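Local coordinates for protein phosphoserine phosphatase (Thermococcus onnurineus, PDB 4AP9) that is a haloacid dehalogenase superfamily enzyme that probably removes the phosphate from L-phosphoserine with magnesium, the last step of serine biosynthesis, at residues 48-52 with 53-57; 187-190 with 191-195; 85-88 with 89-93. All blocks are in the same frame, centred on the assembly; numbering follows the deposited sequence.

Contact 1. Residues 48-52 with 53-57; sequences GEVEW and LDSLL. With 1PS (3-pyridinium-1-ylpropane-1-sulfonate), chain F.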
ATOM      1  N   GLY A  48     -29.022  14.556  -6.979  1.00 19.45           N
ATOM      2  CA  GLY A  48     -28.746  13.553  -5.964  1.00 19.87           C
ATOM      3  C   GLY A  48     -29.965  13.115  -5.171  1.00 18.97           C
ATOM      4  O   GLY A  48     -29.840  12.470  -4.132  1.00 20.36           O
ATOM      5  N   GLU A  49     -31.149  13.465  -5.654  1.00 18.51           N
ATOM      6  CA  GLU A  49     -32.391  13.013  -5.041  1.00 17.65           C
ATOM      7  C   GLU A  49     -32.586  11.515  -5.182  1.00 18.59           C
ATOM      8  O   GLU A  49     -33.305  10.899  -4.398  1.00 19.55           O
ATOM      9  CB  GLU A  49     -33.585  13.766  -5.625  1.00 18.00           C
ATOM     10  CG  GLU A  49     -33.674  15.165  -5.086  1.00 20.40           C
ATOM     11  CD  GLU A  49     -34.388  16.120  -6.018  1.00 19.60           C
ATOM     12  OE1 GLU A  49     -35.073  15.656  -6.959  1.00 15.66           O
ATOM     13  OE2 GLU A  49     -34.260  17.335  -5.803  1.00 17.47           O
ATOM     14  N   VAL A  50     -31.951  10.932  -6.190  1.00 16.55           N
ATOM     15  CA  VAL A  50     -31.948   9.489  -6.351  1.00 16.18           C
ATOM     16  C   VAL A  50     -30.524   9.074  -6.695  1.00 18.79           C
ATOM     17  O   VAL A  50     -29.749   9.882  -7.209  1.00 19.95           O
ATOM     18  CB  VAL A  50     -32.899   9.040  -7.472  1.00 15.66           C
ATOM     19  CG1 VAL A  50     -34.345   9.364  -7.118  1.00 19.12           C
ATOM     20  CG2 VAL A  50     -32.508   9.710  -8.773  1.00 18.40           C
ATOM     21  N   GLU A  51     -30.169   7.829  -6.400  1.00 16.38           N
ATOM     22  CA  GLU A  51     -28.820   7.351  -6.717  1.00 17.93           C
ATOM     23  C   GLU A  51     -28.546   7.427  -8.218  1.00 16.39           C
ATOM     24  O   GLU A  51     -29.434   7.200  -9.035  1.00 18.72           O
ATOM     25  CB  GLU A  51     -28.615   5.928  -6.208  1.00 18.71           C
ATOM     26  CG  GLU A  51     -28.583   5.851  -4.698  1.00 20.80           C
ATOM     27  CD  GLU A  51     -27.574   6.823  -4.110  1.00 26.73           C
ATOM     28  OE1 GLU A  51     -26.397   6.795  -4.535  1.00 31.31           O
ATOM     29  OE2 GLU A  51     -27.960   7.637  -3.245  1.00 32.25           O
ATOM     30  N   TRP A  52     -27.314   7.738  -8.587  1.00 17.22           N
ATOM     31  CA  TRP A  52     -27.036   8.001  -9.998  1.00 17.20           C
ATOM     32  C   TRP A  52     -27.305   6.797 -10.896  1.00 19.02           C
ATOM     33  O   TRP A  52     -27.952   6.931 -11.942  1.00 16.62           O
ATOM     34  CB  TRP A  52     -25.612   8.510 -10.217  1.00 19.65           C
ATOM     35  CG  TRP A  52     -25.333   8.783 -11.662  1.00 18.93           C
ATOM     36  CD1 TRP A  52     -24.649   7.984 -12.542  1.00 18.29           C
ATOM     37  CD2 TRP A  52     -25.752   9.930 -12.415  1.00 21.56           C
ATOM     38  NE1 TRP A  52     -24.607   8.571 -13.783  1.00 19.38           N
ATOM     39  CE2 TRP A  52     -25.281   9.772 -13.726  1.00 19.42           C
ATOM     40  CE3 TRP A  52     -26.472  11.091 -12.088  1.00 19.41           C
ATOM     41  CZ2 TRP A  52     -25.500  10.718 -14.729  1.00 19.11           C
ATOM     42  CZ3 TRP A  52     -26.699  12.029 -13.085  1.00 19.06           C
ATOM     43  CH2 TRP A  52     -26.215  11.837 -14.388  1.00 18.81           C
ATOM     44  N   LEU A  53     -26.807   5.625 -10.503  1.00 17.69           N
ATOM     45  CA  LEU A  53     -26.990   4.445 -11.333  1.00 17.95           C
ATOM     46  C   LEU A  53     -28.459   4.072 -11.421  1.00 17.16           C
ATOM     47  O   LEU A  53     -28.938   3.664 -12.475  1.00 17.27           O
ATOM     48  CB  LEU A  53     -26.172   3.264 -10.806  1.00 18.84           C
ATOM     49  CG  LEU A  53     -26.347   1.982 -11.617  1.00 18.21           C
ATOM     50  CD1 LEU A  53     -25.781   2.152 -13.036  1.00 15.60           C
ATOM     51  CD2 LEU A  53     -25.660   0.833 -10.917  1.00 20.68           C
ATOM     52  N   ASP A  54     -29.173   4.196 -10.307  1.00 19.75           N
ATOM     53  CA  ASP A  54     -30.611   3.938 -10.305  1.00 19.43           C
ATOM     54  C   ASP A  54     -31.294   4.801 -11.361  1.00 18.72           C
ATOM     55  O   ASP A  54     -32.055   4.301 -12.192  1.00 19.51           O
ATOM     56  CB  ASP A  54     -31.201   4.204  -8.915  1.00 21.97           C
ATOM     57  CG  ASP A  54     -32.701   3.963  -8.860  1.00 28.48           C
ATOM     58  OD1 ASP A  54     -33.192   3.094  -9.601  1.00 27.21           O
ATOM     59  OD2 ASP A  54     -33.393   4.655  -8.079  1.00 32.35           O
ATOM     60  N   SER A  55     -31.000   6.096 -11.341  1.00 17.41           N
ATOM     61  CA  SER A  55     -31.593   7.021 -12.296  1.00 17.58           C
ATOM     62  C   SER A  55     -31.182   6.717 -13.744  1.00 16.79           C
ATOM     63  O   SER A  55     -32.011   6.752 -14.658  1.00 17.91           O
ATOM     64  CB  SER A  55     -31.219   8.453 -11.945  1.00 18.58           C
ATOM     65  OG  SER A  55     -31.981   9.349 -12.727  1.00 22.59           O
ATOM     66  N   LEU A  56     -29.906   6.412 -13.944  1.00 16.24           N
ATOM     67  CA  LEU A  56     -29.398   6.114 -15.282  1.00 14.89           C
ATOM     68  C   LEU A  56     -30.095   4.904 -15.884  1.00 16.36           C
ATOM     69  O   LEU A  56     -30.546   4.941 -17.028  1.00 16.33           O
ATOM     70  CB  LEU A  56     -27.885   5.872 -15.242  1.00 15.24           C
ATOM     71  CG  LEU A  56     -27.206   5.494 -16.556  1.00 14.64           C
ATOM     72  CD1 LEU A  56     -27.581   6.511 -17.643  1.00 16.06           C
ATOM     73  CD2 LEU A  56     -25.686   5.407 -16.379  1.00 14.02           C
ATOM     74  N   LEU A  57     -30.202   3.826 -15.114  1.00 16.06           N
ATOM     75  CA  LEU A  57     -30.788   2.611 -15.669  1.00 17.50           C
ATOM     76  C   LEU A  57     -32.281   2.774 -15.912  1.00 17.00           C
ATOM     77  O   LEU A  57     -32.840   2.144 -16.809  1.00 18.36           O
ATOM     78  CB  LEU A  57     -30.509   1.400 -14.785  1.00 16.88           C
ATOM     79  CG  LEU A  57     -29.025   1.047 -14.682  1.00 20.50           C
ATOM     80  CD1 LEU A  57     -28.861  -0.257 -13.928  1.00 21.55           C
ATOM     81  CD2 LEU A  57     -28.385   0.960 -16.086  1.00 19.14           C
TER
HETATM   82  N1  1PS F 202     -22.976  12.316 -10.836  1.00 27.75           N
HETATM   83  C1  1PS F 202     -23.729  12.069  -9.757  1.00 24.45           C
HETATM   84  C2  1PS F 202     -24.539  13.061  -9.220  1.00 20.19           C
HETATM   85  C3  1PS F 202     -22.979  13.522 -11.425  1.00 21.24           C
HETATM   86  C4  1PS F 202     -23.755  14.562 -10.930  1.00 22.45           C
HETATM   87  C5  1PS F 202     -24.560  14.334  -9.807  1.00 23.04           C
HETATM   88  C6  1PS F 202     -22.180  11.244 -11.377  1.00 25.47           C
HETATM   89  C7  1PS F 202     -21.280  11.741 -12.461  1.00 25.00           C
HETATM   90  C8  1PS F 202     -21.341  10.858 -13.679  1.00 24.81           C
HETATM   91  S1  1PS F 202     -20.313   9.440 -13.417  1.00 27.59           S
HETATM   92  O1  1PS F 202     -19.863   8.957 -14.735  1.00 26.37           O
HETATM   93  O2  1PS F 202     -21.086   8.369 -12.814  1.00 26.43           O
HETATM   94  O3  1PS F 202     -19.262   9.819 -12.519  1.00 22.59           O
HETATM   95  O   HOH W   1     -32.069   6.251  -5.328  1.00 24.77           O

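Contact 2. Residues 187-190 with 191-195; sequences KDLK and ELVDF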
ATOM      1  N   LYS A 187     -16.089  30.825 -16.211  1.00 22.13           N
ATOM      2  CA  LYS A 187     -17.443  31.184 -16.643  1.00 24.24           C
ATOM      3  C   LYS A 187     -17.990  30.332 -17.781  1.00 22.99           C
ATOM      4  O   LYS A 187     -19.184  30.038 -17.821  1.00 25.18           O
ATOM      5  CB  LYS A 187     -17.512  32.657 -17.062  1.00 25.15           C
ATOM      6  CG  LYS A 187     -17.368  33.645 -15.921  1.00 33.28           C
ATOM      7  CD  LYS A 187     -17.587  35.072 -16.419  1.00 39.79           C
ATOM      8  CE  LYS A 187     -17.204  36.109 -15.373  1.00 43.87           C
ATOM      9  NZ  LYS A 187     -17.298  37.495 -15.923  1.00 53.68           N
ATOM     10  N   ASP A 188     -17.121  29.962 -18.715  1.00 20.81           N
ATOM     11  CA  ASP A 188     -17.542  29.260 -19.916  1.00 24.13           C
ATOM     12  C   ASP A 188     -16.299  28.746 -20.629  1.00 21.03           C
ATOM     13  O   ASP A 188     -15.184  28.956 -20.161  1.00 19.71           O
ATOM     14  CB  ASP A 188     -18.346  30.189 -20.835  1.00 24.47           C
ATOM     15  CG  ASP A 188     -17.622  31.495 -21.127  1.00 27.55           C
ATOM     16  OD1 ASP A 188     -16.372  31.515 -21.082  1.00 23.10           O
ATOM     17  OD2 ASP A 188     -18.307  32.508 -21.406  1.00 30.10           O
ATOM     18  N   LEU A 189     -16.486  28.075 -21.755  1.00 19.92           N
ATOM     19  CA  LEU A 189     -15.364  27.438 -22.435  1.00 19.49           C
ATOM     20  C   LEU A 189     -14.327  28.465 -22.869  1.00 20.43           C
ATOM     21  O   LEU A 189     -13.133  28.184 -22.882  1.00 20.64           O
ATOM     22  CB  LEU A 189     -15.861  26.636 -23.632  1.00 18.06           C
ATOM     23  CG  LEU A 189     -14.848  25.864 -24.474  1.00 18.77           C
ATOM     24  CD1 LEU A 189     -14.105  24.863 -23.622  1.00 18.09           C
ATOM     25  CD2 LEU A 189     -15.568  25.153 -25.612  1.00 18.99           C
ATOM     26  N   LYS A 190     -14.791  29.660 -23.228  1.00 21.00           N
ATOM     27  CA  LYS A 190     -13.891  30.718 -23.662  1.00 23.31           C
ATOM     28  C   LYS A 190     -12.915  31.070 -22.544  1.00 20.44           C
ATOM     29  O   LYS A 190     -11.707  31.157 -22.755  1.00 20.99           O
ATOM     30  CB  LYS A 190     -14.689  31.955 -24.086  1.00 26.85           C
ATOM     31  CG  LYS A 190     -13.833  33.166 -24.414  1.00 31.38           C
ATOM     32  CD  LYS A 190     -12.999  32.929 -25.667  1.00 39.33           C
ATOM     33  CE  LYS A 190     -11.929  34.008 -25.845  1.00 43.66           C
ATOM     34  NZ  LYS A 190     -12.465  35.344 -26.261  1.00 51.97           N
ATOM     35  N   GLU A 191     -13.450  31.265 -21.345  1.00 21.65           N
ATOM     36  CA  GLU A 191     -12.627  31.562 -20.184  1.00 21.42           C
ATOM     37  C   GLU A 191     -11.645  30.418 -19.919  1.00 23.17           C
ATOM     38  O   GLU A 191     -10.491  30.652 -19.539  1.00 21.20           O
ATOM     39  CB  GLU A 191     -13.534  31.793 -18.974  1.00 24.05           C
ATOM     40  CG  GLU A 191     -12.878  32.491 -17.798  1.00 26.10           C
ATOM     41  CD  GLU A 191     -13.906  33.047 -16.826  1.00 24.75           C
ATOM     42  OE1 GLU A 191     -14.701  33.913 -17.243  1.00 32.55           O
ATOM     43  OE2 GLU A 191     -13.922  32.622 -15.651  1.00 31.25           O
ATOM     44  N   LEU A 192     -12.093  29.181 -20.126  1.00 20.07           N
ATOM     45  CA  LEU A 192     -11.230  28.024 -19.890  1.00 18.98           C
ATOM     46  C   LEU A 192     -10.072  28.021 -20.874  1.00 17.72           C
ATOM     47  O   LEU A 192      -8.928  27.783 -20.491  1.00 20.06           O
ATOM     48  CB  LEU A 192     -12.013  26.712 -19.998  1.00 19.16           C
ATOM     49  CG  LEU A 192     -11.220  25.430 -19.732  1.00 18.50           C
ATOM     50  CD1 LEU A 192     -10.662  25.415 -18.311  1.00 18.84           C
ATOM     51  CD2 LEU A 192     -12.086  24.198 -19.979  1.00 17.92           C
ATOM     52  N   VAL A 193     -10.368  28.281 -22.142  1.00 18.96           N
ATOM     53  CA  VAL A 193      -9.326  28.377 -23.156  1.00 19.08           C
ATOM     54  C   VAL A 193      -8.303  29.453 -22.760  1.00 19.90           C
ATOM     55  O   VAL A 193      -7.097  29.239 -22.834  1.00 22.10           O
ATOM     56  CB  VAL A 193      -9.925  28.694 -24.536  1.00 20.94           C
ATOM     57  CG1 VAL A 193      -8.838  29.006 -25.527  1.00 23.34           C
ATOM     58  CG2 VAL A 193     -10.763  27.511 -25.023  1.00 20.33           C
ATOM     59  N   ASP A 194      -8.804  30.603 -22.324  1.00 20.46           N
ATOM     60  CA  ASP A 194      -7.935  31.707 -21.919  1.00 22.52           C
ATOM     61  C   ASP A 194      -7.044  31.321 -20.754  1.00 24.52           C
ATOM     62  O   ASP A 194      -5.870  31.683 -20.711  1.00 23.05           O
ATOM     63  CB  ASP A 194      -8.760  32.938 -21.558  1.00 25.36           C
ATOM     64  CG  ASP A 194      -9.319  33.635 -22.779  1.00 30.00           C
ATOM     65  OD1 ASP A 194      -8.812  33.375 -23.895  1.00 33.82           O
ATOM     66  OD2 ASP A 194     -10.263  34.438 -22.623  1.00 34.34           O
ATOM     67  N   PHE A 195      -7.608  30.578 -19.809  1.00 21.08           N
ATOM     68  CA  PHE A 195      -6.838  30.094 -18.680  1.00 22.74           C
ATOM     69  C   PHE A 195      -5.707  29.169 -19.133  1.00 22.36           C
ATOM     70  O   PHE A 195      -4.555  29.323 -18.739  1.00 23.20           O
ATOM     71  CB  PHE A 195      -7.746  29.380 -17.676  1.00 20.91           C
ATOM     72  CG  PHE A 195      -7.016  28.872 -16.467  1.00 22.67           C
ATOM     73  CD1 PHE A 195      -6.840  29.681 -15.357  1.00 23.70           C
ATOM     74  CD2 PHE A 195      -6.485  27.593 -16.447  1.00 23.71           C
ATOM     75  CE1 PHE A 195      -6.155  29.216 -14.251  1.00 25.36           C
ATOM     76  CE2 PHE A 195      -5.800  27.124 -15.341  1.00 22.42           C
ATOM     77  CZ  PHE A 195      -5.642  27.933 -14.246  1.00 23.08           C
TER

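Contact 3. Residues 85-88 with 89-93; sequences RELV and ETLRE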
ATOM      1  N   ARG A  85     -11.836  22.864 -30.117  1.00 18.95           N
ATOM      2  CA  ARG A  85     -10.623  22.398 -30.761  1.00 20.78           C
ATOM      3  C   ARG A  85      -9.406  23.181 -30.250  1.00 20.54           C
ATOM      4  O   ARG A  85      -8.322  22.619 -30.062  1.00 20.08           O
ATOM      5  CB  ARG A  85     -10.741  22.472 -32.285  1.00 19.96           C
ATOM      6  CG  ARG A  85      -9.564  21.828 -32.987  1.00 24.76           C
ATOM      7  CD  ARG A  85      -9.748  21.801 -34.486  1.00 28.84           C
ATOM      8  NE  ARG A  85     -10.912  21.017 -34.893  1.00 29.94           N
ATOM      9  CZ  ARG A  85     -10.896  19.700 -35.070  1.00 28.39           C
ATOM     10  NH1 ARG A  85      -9.780  19.011 -34.853  1.00 27.17           N
ATOM     11  NH2 ARG A  85     -11.998  19.070 -35.457  1.00 28.68           N
ATOM     12  N   GLU A  86      -9.587  24.472 -30.006  1.00 18.77           N
ATOM     13  CA  GLU A  86      -8.488  25.288 -29.512  1.00 19.51           C
ATOM     14  C   GLU A  86      -8.085  24.834 -28.108  1.00 20.46           C
ATOM     15  O   GLU A  86      -6.894  24.774 -27.786  1.00 20.02           O
ATOM     16  CB  GLU A  86      -8.865  26.772 -29.515  1.00 22.01           C
ATOM     17  CG  GLU A  86      -7.710  27.687 -29.109  1.00 21.44           C
ATOM     18  CD  GLU A  86      -8.060  29.160 -29.213  1.00 29.34           C
ATOM     19  OE1 GLU A  86      -9.252  29.488 -29.423  1.00 26.38           O
ATOM     20  OE2 GLU A  86      -7.134  29.987 -29.079  1.00 32.87           O
ATOM     21  N   LEU A  87      -9.068  24.509 -27.274  1.00 17.90           N
ATOM     22  CA  LEU A  87      -8.745  24.031 -25.929  1.00 19.83           C
ATOM     23  C   LEU A  87      -7.796  22.847 -26.027  1.00 19.64           C
ATOM     24  O   LEU A  87      -6.714  22.846 -25.436  1.00 17.06           O
ATOM     25  CB  LEU A  87      -9.996  23.621 -25.146  1.00 18.56           C
ATOM     26  CG  LEU A  87      -9.729  22.966 -23.775  1.00 16.63           C
ATOM     27  CD1 LEU A  87      -8.910  23.874 -22.898  1.00 17.84           C
ATOM     28  CD2 LEU A  87     -11.026  22.584 -23.055  1.00 15.69           C
ATOM     29  N   VAL A  88      -8.200  21.841 -26.790  1.00 16.82           N
ATOM     30  CA  VAL A  88      -7.427  20.610 -26.872  1.00 16.80           C
ATOM     31  C   VAL A  88      -6.054  20.824 -27.488  1.00 17.39           C
ATOM     32  O   VAL A  88      -5.061  20.285 -27.010  1.00 17.71           O
ATOM     33  CB  VAL A  88      -8.200  19.521 -27.642  1.00 18.02           C
ATOM     34  CG1 VAL A  88      -7.298  18.331 -27.947  1.00 19.13           C
ATOM     35  CG2 VAL A  88      -9.432  19.091 -26.839  1.00 19.49           C
ATOM     36  N   GLU A  89      -5.980  21.624 -28.543  1.00 18.22           N
ATOM     37  CA  GLU A  89      -4.680  21.885 -29.167  1.00 20.10           C
ATOM     38  C   GLU A  89      -3.734  22.671 -28.241  1.00 21.77           C
ATOM     39  O   GLU A  89      -2.517  22.430 -28.226  1.00 20.65           O
ATOM     40  CB  GLU A  89      -4.855  22.593 -30.512  1.00 21.71           C
ATOM     41  CG  GLU A  89      -5.517  21.713 -31.556  1.00 25.49           C
ATOM     42  CD  GLU A  89      -5.743  22.415 -32.883  1.00 31.40           C
ATOM     43  OE1 GLU A  89      -5.543  23.648 -32.968  1.00 26.56           O
ATOM     44  OE2 GLU A  89      -6.134  21.720 -33.842  1.00 29.96           O
ATOM     45  N   THR A  90      -4.295  23.598 -27.471  1.00 18.23           N
ATOM     46  CA  THR A  90      -3.510  24.402 -26.548  1.00 19.11           C
ATOM     47  C   THR A  90      -3.005  23.567 -25.372  1.00 20.46           C
ATOM     48  O   THR A  90      -1.840  23.671 -24.976  1.00 19.89           O
ATOM     49  CB  THR A  90      -4.312  25.595 -26.031  1.00 19.63           C
ATOM     50  OG1 THR A  90      -4.781  26.363 -27.147  1.00 21.33           O
ATOM     51  CG2 THR A  90      -3.424  26.486 -25.140  1.00 21.65           C
ATOM     52  N   LEU A  91      -3.884  22.737 -24.818  1.00 17.35           N
ATOM     53  CA  LEU A  91      -3.467  21.761 -23.818  1.00 17.81           C
ATOM     54  C   LEU A  91      -2.240  20.964 -24.263  1.00 20.54           C
ATOM     55  O   LEU A  91      -1.291  20.796 -23.494  1.00 22.39           O
ATOM     56  CB  LEU A  91      -4.618  20.819 -23.487  1.00 17.27           C
ATOM     57  CG  LEU A  91      -5.669  21.439 -22.574  1.00 16.13           C
ATOM     58  CD1 LEU A  91      -6.980  20.650 -22.641  1.00 15.56           C
ATOM     59  CD2 LEU A  91      -5.154  21.512 -21.149  1.00 16.86           C
ATOM     60  N   ARG A  92      -2.249  20.464 -25.494  1.00 19.14           N
ATOM     61  CA  ARG A  92      -1.066  19.765 -26.002  1.00 22.75           C
ATOM     62  C   ARG A  92       0.170  20.657 -26.055  1.00 24.49           C
ATOM     63  O   ARG A  92       1.255  20.227 -25.673  1.00 23.85           O
ATOM     64  CB  ARG A  92      -1.311  19.179 -27.380  1.00 23.07           C
ATOM     65  CG  ARG A  92      -2.195  17.974 -27.384  1.00 22.77           C
ATOM     66  CD  ARG A  92      -1.971  17.197 -28.663  1.00 24.13           C
ATOM     67  NE  ARG A  92      -2.994  16.183 -28.841  1.00 21.89           N
ATOM     68  CZ  ARG A  92      -4.101  16.370 -29.550  1.00 23.89           C
ATOM     69  NH1 ARG A  92      -4.321  17.532 -30.148  1.00 27.80           N
ATOM     70  NH2 ARG A  92      -4.987  15.393 -29.668  1.00 22.89           N
ATOM     71  N   GLU A  93       0.012  21.885 -26.545  1.00 24.83           N
ATOM     72  CA  GLU A  93       1.124  22.834 -26.572  1.00 25.45           C
ATOM     73  C   GLU A  93       1.695  23.020 -25.172  1.00 28.25           C
ATOM     74  O   GLU A  93       2.912  23.153 -24.992  1.00 28.32           O
ATOM     75  CB  GLU A  93       0.677  24.196 -27.105  1.00 27.34           C
ATOM     76  CG  GLU A  93       0.219  24.210 -28.549  1.00 32.40           C
ATOM     77  CD  GLU A  93      -0.206  25.597 -28.995  1.00 37.00           C
ATOM     78  OE1 GLU A  93       0.415  26.585 -28.539  1.00 40.49           O
ATOM     79  OE2 GLU A  93      -1.161  25.699 -29.796  1.00 37.76           O
TER
HETATM   80  O   HOH W   2      -7.089  19.205 -33.825  1.00 29.95           O

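Contact 1. Residues 48-52 with 53-57
Trp52 and Leu56 are joined across the first turn of helix 52-62 by the backbone bond from Leu56 N to Trp52 O (2.8 Å), while the indole turns outward to a ligand. Trp52 CB sits against Leu53 N at the root of the side chain. With CG anti to the backbone N (chi1 -180°), the ring swings off the helix, and one face receives 3-pyridinium-1-ylpropane-1-sulfonate. Along the ring, CG and CD2 lie beneath C6 of the propyl linker, and Trp52 CD1 comes within 3.6 Å of sulfonate O2. At the tip of the pyrrole part, Trp52 NE1 passes Leu56 CD2 obliquely at 4.2 Å; on the benzo part, Trp52 CE3 lies 3.7 Å from C1 of the pyridinium.

Glu51 occupies the N-cap position, and its O takes Ser55 N at 3.0 Å in a nearly straight bond. A water accepts from Glu51 N and donates a weak bond to Asp54 OD2, whose partner oxygen OD1 forms a salt bridge with Lys58. Val50 CG2 packs on Ser55 CB at 3.6 Å; Ser55 OG is hydrogen-bonded to Leu41 O, tying the turn to helix 36-47. Arg59 adds a cation-pi contact to the indole. The electron-rich ring is thus placed beside cationic groups, an arrangement consistent with electrostatic as well as dispersive attraction for the pyridinium end of the ligand.

Contact 2. Residues 187-190 with 191-195
Asp188 and Glu191 meet at the N-cap of helix 189-197, their side chains crossing at about a right angle and their carboxylate planes 66° apart. Asp188 CG lies between its own backbone N and carbonyl carbon (chi1 52°), which brings OD1 back over the first turn to accept from Glu191 N at 2.9 Å. That N-H points at OD1 nearly along the C-O axis, a capping bond for an amide at the start of the helix. Asp188 O in turn receives Leu192 N.

Glu191 reaches backward past the cap. Its extended chain runs obliquely to that of Lys187, laying OE1 beside the lysine methylenes, while OE2 takes a weak bond from Lys187 N. The ammonium of Lys187 stays beyond salt-bridge distance of OE1, although the lysine charge and the helix N-terminus would be expected to offset the repulsion between the Asp188 and Glu191 carboxylates.

On the inner side, Leu189 CD1 approaches Leu192 CD2 at 4.2 Å, and both leucines pack on Leu87 of helix 82-93. Leu192 also covers Val186 of strand 184-186, so this turn joins the sheet edge to its neighbouring helix. Lys190 is bent at chi2 and chi4 and slants over Asp194: Lys190 CE lies 3.7 Å from Asp194 OD2, and Lys190 NZ stands 4.3 Å from Asp194 OD2, near but short of a salt bridge.

Contact 3. Residues 85-88 with 89-93
Glu86 O is gripped by two donors of Thr90 on helix 82-93, which packs against the Rossmann-like sheet of the haloacid dehalogenase fold. The hydroxyl OG1 donates to it at 2.7 Å from above the carbonyl plane, while Thr90 N approaches from the opposite face at 2.9 Å in the i to i+4 helical bond. OG1 can reach back because it is anti to the carbonyl carbon of Thr90 (chi1 -56°). The hydroxyl hydrogen of this buried threonine thus finds its acceptor within the helix. The Glu86 and Thr90 side chains lie side by side and point the same way; the Glu86 carboxylate goes on to a salt bridge with Lys197.

On the buried side, Leu87 CD1 meets Leu91 CD1, one turn on, at 3.8 Å, and both leucines touch Ile14 of strand 11-15. Val88 CG1 lies over one face of the Arg92 guanidinium, 3.8 Å from Arg92 NH1; Arg92 also makes a salt bridge to Asp117 and a hydrogen bond to Leu115 O. On the outer side, the charged ends of Arg85 and Glu89 are linked through a water, which accepts from Arg85 NH1 in the guanidinium plane and donates to Glu89 OE2 at 2.7 Å.

Overall arrangement
From the N terminus, contact 1 comes first, where the loop after helix 36-47 turns into helix 52-62 beside the ligand. Contact 3 follows on helix 82-93 and contact 2 on helix 189-197, near the C terminus. Each is local to a single turn or helix; the three succeed one another without nesting or crossing. Contacts 2 and 3, distant in sequence, touch through Val193 CG1 and Glu86 CD at 3.8 Å, pairing the two helices beside the sheet, with centres about 12 Å apart. Contact 1 lies about 30 Å from contact 2 between centres, yet Leu57 packs on Phe195 of a neighbouring subunit, relating the two regions through the assembly.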